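Local coordinates for protein carbon monoxide dehydrogenase (Thermococcus sp. AM4, PDB 6T7J) that belongs to the nickel-iron enzymes that oxidise carbon monoxide to carbon dioxide and pass the electrons to ferredoxin, captured here without its nickel, at residues A[335-340]-A[357-362]; A[261-266]-A[331-336]; A[527-532]-A[565-570]. All blocks are in the same frame, centred on the assembly; numbering follows the deposited sequence.

Contact 1 of 3, residues A[335-340]-A[357-362]; sequences EAIIVD and TKVITT
The flat groups that meet between Ile337 and Ile360 are peptide units, set by parallel pairing of strands 336-339 and 358-361; Ala336, Ile338, Lys358 and Ile360 rise from one face of this sheet, and Ile337, Val339, Val359 and Thr361 from the other. The strands belong to a beta-alpha-beta unit, with helix 347-352 between them, in a Rossmann-like parallel sheet, and they serve as a worked example of how such neighbours mesh. Lys358 O accepts Ile337 N, Ile337 O accepts Ile360 N, and Ile360 O accepts Val339 N at 2.9 Å, nearly along the C=O axis. On the Ile360 face, Ile338 has chi1 near -39° and a further bend at chi2, which folds its CD1 alongside Ile360, 3.6 Å from Ile360 CD1. That same Ile360 methyl touches Ala336 CB at 3.6 Å, and helix 381-395 lies over this face. Where the strands end, Thr362 turns its OG1 between its own N and carbonyl carbon (chi1 66°) and donates to Val339 O over 3.1 Å, from above the carbonyl plane; Thr362 N adds a weak bond to the same oxygen. Its methyl CG2 meets Ile338 CG2 at 3.7 Å, the two side chains being roughly perpendicular. A valine here lacks the hydroxyl and would probably leave Val339 O held from this residue by the weak N-H bond alone. Beside Val339, the Asp340 carboxylate binds the backbone N atoms of His269 and Asn270, and His269 lines the broken iron-sulfur cluster. On the opposite face Ile337 and Val359 point the same way, side by side, with Ile337 CG2 3.7 Å from Val359 CG2.

Contact 2 of 3, residues A[261-266]-A[331-336]; sequences YVNIVV and TGAVEA
Glu335 grips Asn263 by both of its main-chain polar atoms, and this is the tight part of the contact. The glutamate chain bends at chi2 (68°), which brings Glu335 OE1 back to Asn263 N at 2.7 Å in an almost straight bond. In return Glu335 N donates to Asn263 O at 3.1 Å, within the carbonyl plane although the N-H itself is less well aimed. OE1 also forms a salt bridge with Arg399 and OE2 bonds to His356, so the buried carboxylate is held at both oxygens and would probably stay ionised. The Asn263 amide adds a third tie: Asn263 ND2 reaches Ala333 O over 3.0 Å, with that oxygen lying in the amide plane while the donor stands above the Ala333 carbonyl plane. Lys258 O takes a further bond from ND2, and Asn299 ND2 donates a hydrogen bond to Asn263 OD1, which together with the ND2 bonds fixes the flip of the amide. Further along, Val265 N donates to Ala336 O at 3.0 Å. Packing is slacker beside these bonds: Val265 CG2 meets both methyls of Val334 at 3.9 Å, the side chains crossing at about a right angle. At the partly exposed end, the Tyr261 ring leads away from 331-336 and lies against Lys258 in a cation-pi contact. After helix 325-330 the chain turns at Gly332 and runs beside strand 261-268 into strand 336-339. This pairing of the first and fourth strands is the central one of a Rossmann-like 3-2-1-4-5-6 sheet, where the strand order reverses.

Contact 3 of 3, residues A[527-532]-A[565-570]; sequences RILIAL and TYFVAS
Tyr566 and Phe567 reach Leu529 with different first torsions: Tyr566 sets CG between its backbone N and carbonyl carbon (chi1 76°), whereas Phe567 turns CG anti to the carbonyl carbon (chi1 -87°). The two rings share one leucine fork. Leu529 CD1 approaches the Tyr566 ring obliquely, 3.6 Å from Tyr566 CE1. The other branch, Leu529 CD2, comes in at the edge of the Phe567 ring, in its plane, 3.6 Å from Phe567 CE1. Ile528 crosses Phe567 at about a right angle and adds its CG2, 3.9 Å from Phe567 CE1. These side chains bridge the distance between segments 527-532 and 565-569, which run nearly parallel with their axes 11.5 Å apart. Ser570 completes the group, its OG lying 3.5 Å from Leu529 CD2. Trp228 of helix 212-242 touches Leu529 and hydrogen-bonds through NE1 to Ser570 OG, so the one polar side-chain atom against the fork is satisfied. No hydrogen bond passes between the two segments, which implies that the helices are matched here by the shapes of hydrocarbon and ring surfaces.

From the N terminus, strand 261-268 comes first, and contact 2 closes the long excursion of 64 residues that adds strands 297-303 and 318-320 before the chain returns beside it. Contact 1 starts where contact 2 ends, on the shared Glu335 and Ala336, and closes a shorter loop of 16 residues. The two are linked end to end, and Ile338 N probably bonds to Val265 O, so three adjacent strands of one sheet are joined. Contact 3 follows separately, neither nested nor crossed with them, and closes a 32-residue loop between helices beside the second parallel sheet. Its centre is about 33 Å from that of contact 1, across the chain's middle.

Contact 1 of 3, residues A[335-340]-A[357-362]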
# COMPACT_ATOMS: atom_id res chain seq x y z
N GLU A 335 -0.63 35.82 4.45
CA GLU A 335 -1.80 36.05 3.62
C GLU A 335 -2.30 34.75 2.99
O GLU A 335 -3.51 34.54 2.87
CB GLU A 335 -1.49 37.07 2.53
CG GLU A 335 -1.69 38.50 2.97
CD GLU A 335 -0.69 38.95 4.02
OE1 GLU A 335 0.52 38.96 3.72
OE2 GLU A 335 -1.12 39.28 5.14
N ALA A 336 -1.38 33.87 2.60
CA ALA A 336 -1.75 32.62 1.97
C ALA A 336 -0.63 31.61 2.14
O ALA A 336 0.55 31.96 2.06
CB ALA A 336 -2.08 32.81 0.49
N ILE A 337 -1.01 30.36 2.39
CA ILE A 337 -0.09 29.23 2.36
C ILE A 337 -0.55 28.29 1.25
O ILE A 337 -1.70 27.83 1.25
CB ILE A 337 0.00 28.51 3.72
CG1 ILE A 337 0.92 27.29 3.63
CG2 ILE A 337 -1.38 28.13 4.25
CD1 ILE A 337 1.50 26.86 4.96
N ILE A 338 0.35 28.01 0.31
CA ILE A 338 0.06 27.24 -0.89
C ILE A 338 0.69 25.87 -0.72
O ILE A 338 1.91 25.75 -0.60
CB ILE A 338 0.61 27.93 -2.15
CG1 ILE A 338 0.42 29.45 -2.06
CG2 ILE A 338 -0.05 27.37 -3.40
CD1 ILE A 338 -1.01 29.88 -1.89
N VAL A 339 -0.14 24.83 -0.72
CA VAL A 339 0.32 23.48 -0.43
C VAL A 339 -0.02 22.56 -1.60
O VAL A 339 -0.98 22.79 -2.34
CB VAL A 339 -0.29 22.93 0.88
CG1 VAL A 339 0.07 23.86 2.04
CG2 VAL A 339 -1.79 22.79 0.76
N ASP A 340 0.80 21.52 -1.78
CA ASP A 340 0.49 20.47 -2.75
C ASP A 340 0.18 19.17 -2.02
O ASP A 340 -0.99 18.80 -1.89
CB ASP A 340 1.64 20.29 -3.76
CG ASP A 340 3.01 20.31 -3.11
OD1 ASP A 340 3.11 20.04 -1.90
OD2 ASP A 340 4.00 20.58 -3.84
N THR A 357 -5.76 34.09 7.01
CA THR A 357 -4.92 33.26 6.15
C THR A 357 -5.75 32.30 5.31
O THR A 357 -6.67 31.65 5.81
CB THR A 357 -3.91 32.48 7.00
OG1 THR A 357 -3.08 33.40 7.72
CG2 THR A 357 -3.05 31.58 6.13
N LYS A 358 -5.39 32.20 4.03
CA LYS A 358 -6.03 31.27 3.11
C LYS A 358 -5.11 30.08 2.85
O LYS A 358 -3.95 30.25 2.46
CB LYS A 358 -6.38 31.96 1.79
CG LYS A 358 -7.46 33.02 1.92
CD LYS A 358 -7.20 34.19 0.99
CE LYS A 358 -8.43 35.08 0.88
NZ LYS A 358 -9.59 34.38 0.27
N VAL A 359 -5.64 28.88 3.09
CA VAL A 359 -4.93 27.63 2.81
C VAL A 359 -5.34 27.18 1.41
O VAL A 359 -6.46 26.71 1.21
CB VAL A 359 -5.26 26.56 3.85
CG1 VAL A 359 -4.72 25.19 3.43
CG2 VAL A 359 -4.72 26.95 5.22
N ILE A 360 -4.44 27.34 0.44
CA ILE A 360 -4.74 27.00 -0.96
C ILE A 360 -4.15 25.63 -1.25
O ILE A 360 -2.92 25.46 -1.28
CB ILE A 360 -4.19 28.06 -1.92
CG1 ILE A 360 -5.01 29.35 -1.84
CG2 ILE A 360 -4.22 27.55 -3.35
CD1 ILE A 360 -4.42 30.40 -0.93
N THR A 361 -5.02 24.65 -1.48
CA THR A 361 -4.60 23.36 -2.03
C THR A 361 -4.62 23.43 -3.55
O THR A 361 -5.46 24.11 -4.15
CB THR A 361 -5.51 22.23 -1.54
OG1 THR A 361 -6.88 22.60 -1.72
CG2 THR A 361 -5.26 21.94 -0.07
N THR A 362 -3.67 22.73 -4.18
CA THR A 362 -3.45 22.86 -5.61
C THR A 362 -3.32 21.54 -6.36
O THR A 362 -3.23 21.56 -7.59
CB THR A 362 -2.18 23.68 -5.89
OG1 THR A 362 -1.03 22.95 -5.44
CG2 THR A 362 -2.23 25.03 -5.19

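Contact 2 of 3, residues A[261-266]-A[331-336]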
# COMPACT_ATOMS: atom_id res chain seq x y z
N TYR A 261 5.11 43.73 3.74
CA TYR A 261 5.02 42.99 2.50
C TYR A 261 3.94 41.91 2.63
O TYR A 261 3.74 41.35 3.70
CB TYR A 261 6.35 42.32 2.14
CG TYR A 261 7.47 43.26 1.78
CD1 TYR A 261 8.12 44.00 2.76
CD2 TYR A 261 7.91 43.39 0.46
CE1 TYR A 261 9.16 44.86 2.43
CE2 TYR A 261 8.94 44.24 0.13
CZ TYR A 261 9.57 44.97 1.12
OH TYR A 261 10.60 45.82 0.80
N VAL A 262 3.25 41.65 1.51
CA VAL A 262 2.45 40.44 1.41
C VAL A 262 3.35 39.25 1.68
O VAL A 262 4.46 39.17 1.16
CB VAL A 262 1.79 40.35 0.03
CG1 VAL A 262 0.97 39.07 -0.09
CG2 VAL A 262 0.94 41.58 -0.25
N ASN A 263 2.90 38.33 2.53
CA ASN A 263 3.68 37.15 2.86
C ASN A 263 2.98 35.93 2.26
O ASN A 263 1.83 35.64 2.60
CB ASN A 263 3.84 36.99 4.37
CG ASN A 263 4.80 38.01 4.96
OD1 ASN A 263 5.90 38.21 4.45
ND2 ASN A 263 4.38 38.65 6.05
N ILE A 264 3.69 35.22 1.39
CA ILE A 264 3.15 34.01 0.75
C ILE A 264 4.06 32.85 1.12
O ILE A 264 5.26 32.87 0.81
CB ILE A 264 3.04 34.16 -0.77
CG1 ILE A 264 2.17 35.36 -1.13
CG2 ILE A 264 2.47 32.89 -1.39
CD1 ILE A 264 2.06 35.61 -2.61
N VAL A 265 3.50 31.82 1.76
CA VAL A 265 4.25 30.63 2.14
C VAL A 265 4.00 29.55 1.10
O VAL A 265 2.87 29.35 0.66
CB VAL A 265 3.85 30.15 3.55
CG1 VAL A 265 4.63 28.90 3.94
CG2 VAL A 265 4.06 31.26 4.57
N VAL A 266 5.07 28.86 0.69
CA VAL A 266 4.97 27.68 -0.16
C VAL A 266 5.35 26.47 0.68
O VAL A 266 6.48 26.38 1.18
CB VAL A 266 5.84 27.79 -1.42
CG1 VAL A 266 5.17 28.67 -2.46
CG2 VAL A 266 7.23 28.32 -1.09
N THR A 331 1.83 33.65 13.49
CA THR A 331 2.43 34.98 13.42
C THR A 331 1.40 36.03 13.07
O THR A 331 1.55 37.21 13.43
CB THR A 331 3.57 35.00 12.40
OG1 THR A 331 3.03 34.81 11.08
CG2 THR A 331 4.59 33.92 12.69
N GLY A 332 0.33 35.64 12.37
CA GLY A 332 -0.71 36.56 11.96
C GLY A 332 -0.42 37.33 10.70
O GLY A 332 -1.21 38.21 10.33
N ALA A 333 0.68 37.03 10.00
CA ALA A 333 1.10 37.80 8.84
C ALA A 333 1.11 36.98 7.55
O ALA A 333 1.62 37.46 6.54
CB ALA A 333 2.49 38.40 9.08
N VAL A 334 0.56 35.77 7.56
CA VAL A 334 0.55 34.92 6.38
C VAL A 334 -0.75 35.18 5.62
O VAL A 334 -1.83 34.82 6.07
CB VAL A 334 0.69 33.44 6.74
CG1 VAL A 334 0.50 32.58 5.50
CG2 VAL A 334 2.05 33.18 7.35
N GLU A 335 -0.63 35.82 4.45
CA GLU A 335 -1.80 36.05 3.62
C GLU A 335 -2.30 34.75 2.99
O GLU A 335 -3.51 34.54 2.87
CB GLU A 335 -1.49 37.07 2.53
CG GLU A 335 -1.69 38.50 2.97
CD GLU A 335 -0.69 38.95 4.02
OE1 GLU A 335 0.52 38.96 3.72
OE2 GLU A 335 -1.12 39.28 5.14
N ALA A 336 -1.38 33.87 2.60
CA ALA A 336 -1.75 32.62 1.97
C ALA A 336 -0.63 31.61 2.14
O ALA A 336 0.55 31.96 2.06
CB ALA A 336 -2.08 32.81 0.49

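Contact 3 of 3, residues A[527-532]-A[565-570]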
# COMPACT_ATOMS: atom_id res chain seq x y z
N ARG A 527 20.98 12.41 -3.59
CA ARG A 527 22.29 13.04 -3.74
C ARG A 527 23.31 12.39 -2.82
O ARG A 527 24.42 12.05 -3.25
CB ARG A 527 22.19 14.54 -3.44
CG ARG A 527 21.31 15.33 -4.39
CD ARG A 527 21.67 16.80 -4.33
NE ARG A 527 20.54 17.67 -4.66
CZ ARG A 527 20.25 18.08 -5.89
NH1 ARG A 527 21.00 17.70 -6.91
NH2 ARG A 527 19.20 18.86 -6.09
N ILE A 528 22.95 12.21 -1.55
CA ILE A 528 23.83 11.53 -0.60
C ILE A 528 24.27 10.19 -1.17
O ILE A 528 25.47 9.88 -1.22
CB ILE A 528 23.13 11.37 0.76
CG1 ILE A 528 23.12 12.70 1.52
CG2 ILE A 528 23.79 10.28 1.59
CD1 ILE A 528 22.30 12.69 2.78
N LEU A 529 23.31 9.40 -1.66
CA LEU A 529 23.64 8.09 -2.22
C LEU A 529 24.60 8.21 -3.39
O LEU A 529 25.44 7.32 -3.59
CB LEU A 529 22.36 7.36 -2.65
CG LEU A 529 21.47 6.84 -1.53
CD1 LEU A 529 20.40 5.92 -2.09
CD2 LEU A 529 22.29 6.13 -0.47
N ILE A 530 24.50 9.28 -4.17
CA ILE A 530 25.47 9.50 -5.24
C ILE A 530 26.84 9.80 -4.65
O ILE A 530 27.84 9.18 -5.02
CB ILE A 530 24.99 10.62 -6.18
CG1 ILE A 530 23.73 10.19 -6.93
CG2 ILE A 530 26.09 10.98 -7.18
CD1 ILE A 530 23.93 8.95 -7.77
N ALA A 531 26.89 10.72 -3.68
CA ALA A 531 28.16 11.14 -3.10
C ALA A 531 28.94 9.94 -2.58
O ALA A 531 30.05 9.64 -3.05
CB ALA A 531 27.92 12.16 -1.99
N LEU A 532 28.36 9.22 -1.61
CA LEU A 532 28.96 7.99 -1.13
C LEU A 532 29.31 7.07 -2.29
O LEU A 532 30.44 6.56 -2.38
CB LEU A 532 28.00 7.29 -0.16
CG LEU A 532 27.57 8.11 1.05
CD1 LEU A 532 26.38 7.47 1.75
CD2 LEU A 532 28.74 8.29 2.02
N THR A 565 15.58 2.88 5.59
CA THR A 565 15.75 1.50 5.14
C THR A 565 16.64 1.43 3.91
O THR A 565 17.48 0.53 3.81
CB THR A 565 14.38 0.87 4.86
OG1 THR A 565 13.57 0.94 6.03
CG2 THR A 565 14.55 -0.59 4.45
N TYR A 566 16.49 2.36 2.96
CA TYR A 566 17.36 2.28 1.79
C TYR A 566 18.75 2.82 2.06
O TYR A 566 19.69 2.47 1.34
CB TYR A 566 16.72 2.94 0.56
CG TYR A 566 16.67 4.46 0.44
CD1 TYR A 566 17.83 5.23 0.39
CD2 TYR A 566 15.46 5.12 0.29
CE1 TYR A 566 17.78 6.60 0.25
CE2 TYR A 566 15.39 6.49 0.15
CZ TYR A 566 16.55 7.23 0.13
OH TYR A 566 16.49 8.59 -0.01
N PHE A 567 18.92 3.65 3.10
CA PHE A 567 20.26 3.94 3.57
C PHE A 567 20.92 2.68 4.09
O PHE A 567 22.01 2.29 3.64
CB PHE A 567 20.22 5.03 4.64
CG PHE A 567 20.26 6.43 4.09
CD1 PHE A 567 20.74 6.66 2.81
CD2 PHE A 567 19.82 7.50 4.84
CE1 PHE A 567 20.78 7.94 2.29
CE2 PHE A 567 19.86 8.79 4.33
CZ PHE A 567 20.34 9.00 3.05
N VAL A 568 20.26 1.98 5.02
CA VAL A 568 20.77 0.71 5.52
C VAL A 568 21.12 -0.21 4.35
O VAL A 568 22.24 -0.72 4.25
CB VAL A 568 19.77 0.05 6.48
CG1 VAL A 568 20.18 -1.38 6.78
CG2 VAL A 568 19.65 0.86 7.77
N ALA A 569 20.17 -0.40 3.44
CA ALA A 569 20.36 -1.31 2.31
C ALA A 569 21.50 -0.85 1.40
O ALA A 569 22.12 -1.68 0.73
CB ALA A 569 19.07 -1.44 1.51
N SER A 570 21.76 0.45 1.35
CA SER A 570 22.92 0.96 0.62
C SER A 570 24.22 0.75 1.37
O SER A 570 25.29 1.07 0.83
CB SER A 570 22.73 2.45 0.31
OG SER A 570 21.49 2.68 -0.32